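DUF7790 domain-containing protein (Leptospira interrogans serogroup Icterohaemorrhagiae serovar copenhageni, PDB 6ULO) is of unknown function but has a Rossmann-like alpha/beta domain and is probably membrane-bound through a transmembrane helix in its full-length form. Local coordinates at residues T46-D51 / R154-T159; N238-L243 / N285-L290. One frame throughout, in Å; residues are numbered along the deposited sequence.

Interaction 1: T46-D51 / R154-T159; sequences TVSNED and RKRHKT
Arg-156 reaches Glu-50 and Asp-51 because its CG stands anti to the backbone N (chi1 176°) and the chain then bends at chi2 (71°) before running straight to the guanidinium. The bend lays the aliphatic part along the loop 46-51. Near its root, CB of Arg-156 packs against CG1 of Val-47 at 3.8 Å; farther out, CD of Arg-156 lies 3.4 Å from O of Ser-48. That same carbonyl oxygen sits over one face of the guanidinium, offset toward its rim, and is not hydrogen-bonded to NE. The bonds leave from the edge instead. NH2 of Arg-156 donates to O of Glu-50 at 2.8 Å, nearly straight at 167°; the acceptor lies close to the guanidinium plane, while the nitrogen sits well above the carbonyl plane. NH1 of Arg-156 makes a salt bridge to OD1 of Asp-51 at 3.1 Å, bent and weak as a hydrogen bond, with the carboxylate and guanidinium nearly coplanar. The loop has its own brace: OG of Ser-48 accepts from N of Glu-50 at 3.1 Å, an ST turn, and the Glu-50 carboxylate turns away to Tyr-222, Ser-224 and Thr-254. One arginine of helix 139-166 thus holds the loop before helix 57-60 through two edge partners, one strong and one weak, which limit the rotation of the guanidinium. Its positive charge is met partly by a neutral carbonyl and partly by the carboxylate of the buried Asp-51, whose OD1 is shared with the hydroxyl of Ser-271.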
ATOM      1  N   THR A  46       6.407 -10.561  -0.008  1.00 12.32           N
ATOM      2  CA  THR A  46       6.930  -9.207   0.151  1.00 12.83           C
ATOM      3  C   THR A  46       6.924  -8.408  -1.145  1.00 12.09           C
ATOM      4  O   THR A  46       7.427  -7.279  -1.164  1.00 12.66           O
ATOM      5  CB  THR A  46       8.365  -9.228   0.702  1.00 12.30           C
ATOM      6  OG1 THR A  46       9.255  -9.828  -0.262  1.00 12.80           O
ATOM      7  CG2 THR A  46       8.434  -9.988   2.015  1.00 13.78           C
ATOM      8  N   VAL A  47       6.364  -8.952  -2.228  1.00 12.14           N
ATOM      9  CA  VAL A  47       6.279  -8.233  -3.489  1.00 12.15           C
ATOM     10  C   VAL A  47       4.876  -8.319  -4.045  1.00 13.14           C
ATOM     11  O   VAL A  47       4.156  -9.298  -3.822  1.00 14.87           O
ATOM     12  CB  VAL A  47       7.277  -8.723  -4.559  1.00 12.74           C
ATOM     13  CG1 VAL A  47       8.692  -8.418  -4.146  1.00 11.99           C
ATOM     14  CG2 VAL A  47       7.064 -10.202  -4.865  1.00 14.30           C
ATOM     15  N   SER A  48       4.513  -7.290  -4.797  1.00 13.11           N
ATOM     16  CA  SER A  48       3.314  -7.298  -5.607  1.00 12.79           C
ATOM     17  C   SER A  48       3.534  -8.092  -6.899  1.00 13.23           C
ATOM     18  O   SER A  48       4.660  -8.229  -7.396  1.00 13.99           O
ATOM     19  CB  SER A  48       2.989  -5.850  -5.991  1.00 14.49           C
ATOM     20  OG  SER A  48       1.812  -5.760  -6.788  1.00 15.66           O
ATOM     21  N   ASN A  49       2.441  -8.624  -7.444  1.00 12.38           N
ATOM     22  CA  ASN A  49       2.437  -9.237  -8.769  1.00 12.95           C
ATOM     23  C   ASN A  49       1.469  -8.520  -9.701  1.00 12.22           C
ATOM     24  O   ASN A  49       1.033  -9.107 -10.696  1.00 13.80           O
ATOM     25  CB  ASN A  49       2.131 -10.730  -8.664  1.00 15.13           C
ATOM     26  CG  ASN A  49       0.769 -10.997  -8.008  1.00 17.46           C
ATOM     27  OD1 ASN A  49       0.077 -10.068  -7.584  1.00 17.22           O
ATOM     28  ND2 ASN A  49       0.379 -12.262  -7.932  1.00 19.41           N
ATOM     29  N   GLU A  50       1.151  -7.253  -9.421  1.00 11.52           N
ATOM     30  CA  GLU A  50       0.253  -6.424 -10.224  1.00 11.18           C
ATOM     31  C   GLU A  50       1.111  -5.610 -11.189  1.00 11.78           C
ATOM     32  O   GLU A  50       1.837  -4.706 -10.764  1.00 13.21           O
ATOM     33  CB  GLU A  50      -0.569  -5.526  -9.289  1.00 12.98           C
ATOM     34  CG  GLU A  50      -1.446  -6.431  -8.386  1.00 13.06           C
ATOM     35  CD  GLU A  50      -2.105  -5.729  -7.175  1.00 12.57           C
ATOM     36  OE1 GLU A  50      -1.833  -4.523  -6.949  1.00 13.58           O
ATOM     37  OE2 GLU A  50      -2.921  -6.388  -6.452  1.00 13.35           O
ATOM     38  N   ASP A  51       1.013  -5.900 -12.489  1.00 11.34           N
ATOM     39  CA  ASP A  51       1.914  -5.336 -13.495  1.00 11.60           C
ATOM     40  C   ASP A  51       1.369  -4.120 -14.227  1.00 10.88           C
ATOM     41  O   ASP A  51       2.071  -3.575 -15.091  1.00 12.34           O
ATOM     42  CB  ASP A  51       2.281  -6.381 -14.552  1.00 13.08           C
ATOM     43  CG  ASP A  51       3.029  -7.553 -13.975  1.00 15.80           C
ATOM     44  OD1 ASP A  51       3.782  -7.359 -13.000  1.00 16.18           O
ATOM     45  OD2 ASP A  51       2.833  -8.694 -14.465  1.00 18.60           O
ATOM     46  N   ARG A 154      14.344  -8.209  -5.779  1.00 11.99           N
ATOM     47  CA  ARG A 154      15.214  -7.933  -6.919  1.00 12.30           C
ATOM     48  C   ARG A 154      14.505  -8.211  -8.230  1.00 12.83           C
ATOM     49  O   ARG A 154      14.576  -7.409  -9.177  1.00 13.35           O
ATOM     50  CB  ARG A 154      16.468  -8.794  -6.811  1.00 13.48           C
ATOM     51  CG  ARG A 154      17.367  -8.301  -5.674  1.00 14.56           C
ATOM     52  CD  ARG A 154      18.372  -9.382  -5.283  1.00 14.57           C
ATOM     53  NE  ARG A 154      19.062  -8.983  -4.051  1.00 14.19           N
ATOM     54  CZ  ARG A 154      19.976  -9.722  -3.439  1.00 14.27           C
ATOM     55  NH1 ARG A 154      20.305 -10.902  -3.937  1.00 17.07           N
ATOM     56  NH2 ARG A 154      20.555  -9.284  -2.321  1.00 14.38           N
ATOM     57  N   LYS A 155      13.816  -9.348  -8.310  1.00 12.91           N
ATOM     58  CA  LYS A 155      13.095  -9.684  -9.530  1.00 12.96           C
ATOM     59  C   LYS A 155      12.025  -8.638  -9.814  1.00 12.05           C
ATOM     60  O   LYS A 155      11.857  -8.208 -10.965  1.00 12.65           O
ATOM     61  CB  LYS A 155      12.516 -11.091  -9.396  1.00 16.18           C
ATOM     62  CG  LYS A 155      11.620 -11.541 -10.508  1.00 20.11           C
ATOM     63  CD  LYS A 155      11.238 -12.993 -10.271  1.00 23.18           C
ATOM     64  CE  LYS A 155      10.285 -13.516 -11.316  1.00 26.86           C
ATOM     65  NZ  LYS A 155       9.825 -14.907 -11.011  1.00 29.88           N
ATOM     66  N   ARG A 156      11.293  -8.220  -8.779  1.00 11.70           N
ATOM     67  CA  ARG A 156      10.257  -7.224  -8.965  1.00 11.30           C
ATOM     68  C   ARG A 156      10.823  -5.865  -9.359  1.00 11.31           C
ATOM     69  O   ARG A 156      10.234  -5.169 -10.197  1.00 11.45           O
ATOM     70  CB  ARG A 156       9.424  -7.149  -7.692  1.00 11.15           C
ATOM     71  CG  ARG A 156       8.372  -6.075  -7.717  1.00 11.63           C
ATOM     72  CD  ARG A 156       7.248  -6.436  -8.677  1.00 13.61           C
ATOM     73  NE  ARG A 156       6.192  -5.446  -8.620  1.00 14.16           N
ATOM     74  CZ  ARG A 156       5.122  -5.435  -9.416  1.00 14.23           C
ATOM     75  NH1 ARG A 156       4.960  -6.378 -10.356  1.00 15.41           N
ATOM     76  NH2 ARG A 156       4.245  -4.434  -9.303  1.00 15.43           N
ATOM     77  N   HIS A 157      11.979  -5.474  -8.809  1.00 11.15           N
ATOM     78  CA  HIS A 157      12.595  -4.229  -9.249  1.00 11.50           C
ATOM     79  C   HIS A 157      12.932  -4.276 -10.739  1.00 11.62           C
ATOM     80  O   HIS A 157      12.716  -3.297 -11.458  1.00 12.33           O
ATOM     81  CB  HIS A 157      13.861  -3.948  -8.436  1.00 11.60           C
ATOM     82  CG  HIS A 157      13.581  -3.456  -7.051  1.00 10.99           C
ATOM     83  ND1 HIS A 157      14.523  -3.462  -6.036  1.00 10.53           N
ATOM     84  CD2 HIS A 157      12.449  -2.938  -6.512  1.00 11.11           C
ATOM     85  CE1 HIS A 157      13.967  -2.965  -4.932  1.00 11.97           C
ATOM     86  NE2 HIS A 157      12.717  -2.637  -5.198  1.00 11.99           N
ATOM     87  N   LYS A 158      13.462  -5.402 -11.224  1.00 11.67           N
ATOM     88  CA  LYS A 158      13.822  -5.495 -12.639  0.57 12.01           C
ATOM     89  C   LYS A 158      12.587  -5.467 -13.524  1.00 11.42           C
ATOM     90  O   LYS A 158      12.602  -4.854 -14.593  1.00 12.23           O
ATOM     91  CB  LYS A 158      14.652  -6.746 -12.888  0.57 13.36           C
ATOM     92  CG  LYS A 158      15.942  -6.721 -12.087  0.57 14.44           C
ATOM     93  CD  LYS A 158      16.678  -8.051 -12.125  0.57 15.85           C
ATOM     94  CE  LYS A 158      17.835  -8.043 -11.114  0.57 16.02           C
ATOM     95  NZ  LYS A 158      18.798  -6.945 -11.386  0.57 15.34           N
ATOM     96  N   THR A 159      11.500  -6.108 -13.077  1.00 11.46           N
ATOM     97  CA  THR A 159      10.230  -6.044 -13.785  1.00 12.05           C
ATOM     98  C   THR A 159       9.685  -4.622 -13.799  1.00 11.40           C
ATOM     99  O   THR A 159       9.191  -4.159 -14.833  1.00 12.27           O
ATOM    100  CB  THR A 159       9.253  -7.003 -13.120  1.00 13.82           C
ATOM    101  OG1 THR A 159       9.696  -8.330 -13.411  1.00 16.59           O
ATOM    102  CG2 THR A 159       7.836  -6.786 -13.633  1.00 14.79           C
TER

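Interaction 2: N238-L243 / N285-L290; sequences NSILNL and NFQKWL
Gln-287 spans the gap to Ile-240 with its CG anti to its own carbonyl carbon (chi1 -70°) and the chain extended beyond. This carries NE2 of Gln-287 to O of Ile-240 at 2.9 Å, a nearly straight bond (165°) with the oxygen close to the amide plane. The same oxygen accepts from N of Leu-243, and the two donors arrive from opposite faces of the carbonyl plane. A water donates to the carbonyls of Leu-241 and Leu-243 and receives a weak bond from NE2 of Gln-287. Beside this polar patch the contact is apolar. CD1 of Leu-290 presses on CB of Ile-240 at 3.5 Å and also lies over one face of the Phe-286 ring, toward its rim. Ile-240 places CG2 anti to its backbone N, which brings that methyl to CD2 of Phe-286 at 3.9 Å. Leu-241, at the exposed margin, has an unusual chi1 of -93° and lays CD1 4.0 Å from CB of Leu-290. The contact joins helix 234-241 to helix 283-291; Ile-240 also touches Leu-204 of helix 203-214 and Ile-221 of strand 218-222, while Phe-286 packs on Gln-281 of strand 277-282.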
ATOM      1  N   ASN A 238     -17.273  -1.650  10.232  1.00 13.93           N
ATOM      2  CA  ASN A 238     -17.127  -0.580  11.212  1.00 14.53           C
ATOM      3  C   ASN A 238     -15.854   0.218  10.985  1.00 13.12           C
ATOM      4  O   ASN A 238     -15.864   1.453  11.081  1.00 13.40           O
ATOM      5  CB  ASN A 238     -17.096  -1.155  12.627  1.00 16.84           C
ATOM      6  CG  ASN A 238     -18.421  -1.644  13.081  1.00 19.52           C
ATOM      7  OD1 ASN A 238     -19.458  -1.400  12.456  1.00 21.75           O
ATOM      8  ND2 ASN A 238     -18.404  -2.359  14.182  1.00 20.22           N
ATOM      9  N   SER A 239     -14.741  -0.463  10.696  1.00 13.03           N
ATOM     10  CA  SER A 239     -13.502   0.292  10.560  0.59 13.02           C
ATOM     11  C   SER A 239     -13.516   1.168   9.306  1.00 12.70           C
ATOM     12  O   SER A 239     -13.045   2.306   9.360  1.00 13.48           O
ATOM     13  CB  SER A 239     -12.263  -0.606  10.635  0.59 13.81           C
ATOM     14  OG  SER A 239     -12.278  -1.538   9.585  0.59 14.28           O
ATOM     15  N   ILE A 240     -14.075   0.688   8.184  1.00 12.89           N
ATOM     16  CA  ILE A 240     -14.129   1.534   6.995  1.00 12.16           C
ATOM     17  C   ILE A 240     -15.090   2.702   7.199  1.00 12.25           C
ATOM     18  O   ILE A 240     -14.791   3.836   6.807  1.00 14.00           O
ATOM     19  CB  ILE A 240     -14.433   0.719   5.727  1.00 12.36           C
ATOM     20  CG1 ILE A 240     -13.375  -0.382   5.541  1.00 12.91           C
ATOM     21  CG2 ILE A 240     -14.520   1.651   4.511  1.00 14.29           C
ATOM     22  CD1 ILE A 240     -11.997   0.109   5.309  1.00 13.58           C
ATOM     23  N   LEU A 241     -16.246   2.457   7.835  1.00 13.05           N
ATOM     24  CA  LEU A 241     -17.166   3.552   8.123  1.00 14.29           C
ATOM     25  C   LEU A 241     -16.540   4.594   9.025  1.00 14.03           C
ATOM     26  O   LEU A 241     -16.906   5.769   8.959  1.00 15.21           O
ATOM     27  CB  LEU A 241     -18.458   3.015   8.744  1.00 16.46           C
ATOM     28  CG  LEU A 241     -19.524   2.764   7.667  1.00 18.76           C
ATOM     29  CD1 LEU A 241     -19.127   1.759   6.596  1.00 20.74           C
ATOM     30  CD2 LEU A 241     -20.837   2.387   8.333  1.00 20.78           C
ATOM     31  N   ASN A 242     -15.620   4.173   9.899  1.00 12.93           N
ATOM     32  CA  ASN A 242     -14.991   5.078  10.847  1.00 13.31           C
ATOM     33  C   ASN A 242     -13.886   5.928  10.233  1.00 13.32           C
ATOM     34  O   ASN A 242     -13.406   6.866  10.873  1.00 14.30           O
ATOM     35  CB  ASN A 242     -14.438   4.266  12.031  1.00 13.76           C
ATOM     36  CG  ASN A 242     -13.965   5.133  13.150  1.00 13.88           C
ATOM     37  OD1 ASN A 242     -14.727   5.970  13.682  1.00 14.88           O
ATOM     38  ND2 ASN A 242     -12.702   4.945  13.534  1.00 13.66           N
ATOM     39  N   LEU A 243     -13.463   5.646   9.011  1.00 13.77           N
ATOM     40  CA  LEU A 243     -12.370   6.426   8.422  1.00 13.50           C
ATOM     41  C   LEU A 243     -12.872   7.813   8.048  1.00 14.04           C
ATOM     42  O   LEU A 243     -13.909   7.926   7.366  1.00 14.80           O
ATOM     43  CB  LEU A 243     -11.826   5.766   7.156  1.00 14.21           C
ATOM     44  CG  LEU A 243     -11.093   4.440   7.340  1.00 14.10           C
ATOM     45  CD1 LEU A 243     -10.776   3.849   5.959  1.00 15.17           C
ATOM     46  CD2 LEU A 243      -9.803   4.603   8.173  1.00 15.07           C
ATOM     47  N   ASN A 285     -18.499   6.093  -1.452  1.00 16.03           N
ATOM     48  CA  ASN A 285     -19.351   5.129  -2.148  1.00 16.73           C
ATOM     49  C   ASN A 285     -19.200   3.744  -1.529  1.00 15.43           C
ATOM     50  O   ASN A 285     -20.194   3.063  -1.244  1.00 15.21           O
ATOM     51  CB  ASN A 285     -18.988   5.135  -3.642  1.00 17.22           C
ATOM     52  CG  ASN A 285     -19.818   4.142  -4.465  1.00 17.44           C
ATOM     53  OD1 ASN A 285     -19.607   2.939  -4.378  1.00 17.50           O
ATOM     54  ND2 ASN A 285     -20.752   4.652  -5.280  1.00 20.18           N
ATOM     55  N   PHE A 286     -17.969   3.343  -1.244  1.00 14.56           N
ATOM     56  CA  PHE A 286     -17.736   2.047  -0.621  1.00 13.18           C
ATOM     57  C   PHE A 286     -18.425   1.957   0.735  1.00 13.97           C
ATOM     58  O   PHE A 286     -18.971   0.915   1.076  1.00 13.52           O
ATOM     59  CB  PHE A 286     -16.227   1.834  -0.500  1.00 12.83           C
ATOM     60  CG  PHE A 286     -15.806   0.465  -0.031  1.00 13.01           C
ATOM     61  CD1 PHE A 286     -16.407  -0.691  -0.543  1.00 13.24           C
ATOM     62  CD2 PHE A 286     -14.753   0.329   0.878  1.00 13.20           C
ATOM     63  CE1 PHE A 286     -15.970  -1.951  -0.152  1.00 13.82           C
ATOM     64  CE2 PHE A 286     -14.302  -0.937   1.266  1.00 13.30           C
ATOM     65  CZ  PHE A 286     -14.904  -2.081   0.742  1.00 13.20           C
ATOM     66  N   GLN A 287     -18.421   3.044   1.508  1.00 14.45           N
ATOM     67  CA  GLN A 287     -19.104   3.057   2.801  1.00 14.23           C
ATOM     68  C   GLN A 287     -20.605   2.814   2.653  1.00 14.82           C
ATOM     69  O   GLN A 287     -21.201   2.128   3.485  1.00 14.61           O
ATOM     70  CB  GLN A 287     -18.833   4.378   3.522  1.00 15.20           C
ATOM     71  CG  GLN A 287     -17.375   4.490   3.991  1.00 15.61           C
ATOM     72  CD  GLN A 287     -17.044   5.900   4.470  1.00 15.72           C
ATOM     73  OE1 GLN A 287     -17.673   6.850   4.031  1.00 17.12           O
ATOM     74  NE2 GLN A 287     -16.077   6.033   5.373  1.00 16.46           N
ATOM     75  N   LYS A 288     -21.215   3.309   1.564  1.00 15.94           N
ATOM     76  CA  LYS A 288     -22.609   2.971   1.277  1.00 17.68           C
ATOM     77  C   LYS A 288     -22.784   1.473   1.050  1.00 16.90           C
ATOM     78  O   LYS A 288     -23.708   0.850   1.588  1.00 17.10           O
ATOM     79  CB  LYS A 288     -23.126   3.737   0.056  1.00 18.98           C
ATOM     80  CG  LYS A 288     -23.117   5.246   0.142  1.00 21.45           C
ATOM     81  CD  LYS A 288     -23.580   5.849  -1.203  1.00 23.77           C
ATOM     82  CE  LYS A 288     -23.775   7.344  -1.125  1.00 24.61           C
ATOM     83  NZ  LYS A 288     -24.883   7.739  -0.190  1.00 24.43           N
ATOM     84  N   TRP A 289     -21.931   0.873   0.211  1.00 15.90           N
ATOM     85  CA  TRP A 289     -22.052  -0.565  -0.021  1.00 15.87           C
ATOM     86  C   TRP A 289     -21.906  -1.346   1.275  1.00 15.76           C
ATOM     87  O   TRP A 289     -22.673  -2.274   1.541  1.00 16.58           O
ATOM     88  CB  TRP A 289     -21.018  -1.026  -1.062  1.00 15.87           C
ATOM     89  CG  TRP A 289     -21.394  -0.586  -2.435  1.00 16.54           C
ATOM     90  CD1 TRP A 289     -21.008   0.571  -3.076  1.00 17.92           C
ATOM     91  CD2 TRP A 289     -22.203  -1.308  -3.366  1.00 18.28           C
ATOM     92  NE1 TRP A 289     -21.568   0.615  -4.343  1.00 18.60           N
ATOM     93  CE2 TRP A 289     -22.293  -0.529  -4.538  1.00 18.46           C
ATOM     94  CE3 TRP A 289     -22.877  -2.536  -3.315  1.00 19.12           C
ATOM     95  CZ2 TRP A 289     -23.032  -0.931  -5.635  1.00 20.05           C
ATOM     96  CZ3 TRP A 289     -23.604  -2.931  -4.418  1.00 19.24           C
ATOM     97  CH2 TRP A 289     -23.668  -2.137  -5.554  1.00 20.40           C
ATOM     98  N   LEU A 290     -20.940  -0.966   2.107  1.00 14.95           N
ATOM     99  CA  LEU A 290     -20.697  -1.700   3.350  1.00 14.09           C
ATOM    100  C   LEU A 290     -21.836  -1.541   4.347  1.00 15.42           C
ATOM    101  O   LEU A 290     -22.013  -2.414   5.200  1.00 18.34           O
ATOM    102  CB  LEU A 290     -19.378  -1.240   3.958  1.00 14.21           C
ATOM    103  CG  LEU A 290     -18.112  -1.578   3.158  1.00 14.11           C
ATOM    104  CD1 LEU A 290     -16.946  -0.982   3.905  1.00 13.99           C
ATOM    105  CD2 LEU A 290     -18.003  -3.082   3.016  1.00 15.30           C
TER
HETATM  106  O   HOH W   1     -16.473   8.130   7.698  1.00 35.32           O

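Overall arrangement
Both segments of interaction 1 precede those of interaction 2 in the chain, and all four belong to the DUF7790 domain. Their centres are 30 Å apart, on opposite sides of the chain's centre, with nearest atoms about 15 Å apart, so they do not touch. What relates them is the mixed sheet. Interaction 1 lies by the C-terminal ends of strands 218-222 and 249-255, where its loop meets the sheet, whereas interaction 2 lies among the helices packed beside strands 218-222 and 277-282. Strand 218-222 is therefore common to both surroundings, consistent with a Rossmann-like alpha/beta core covered from different directions.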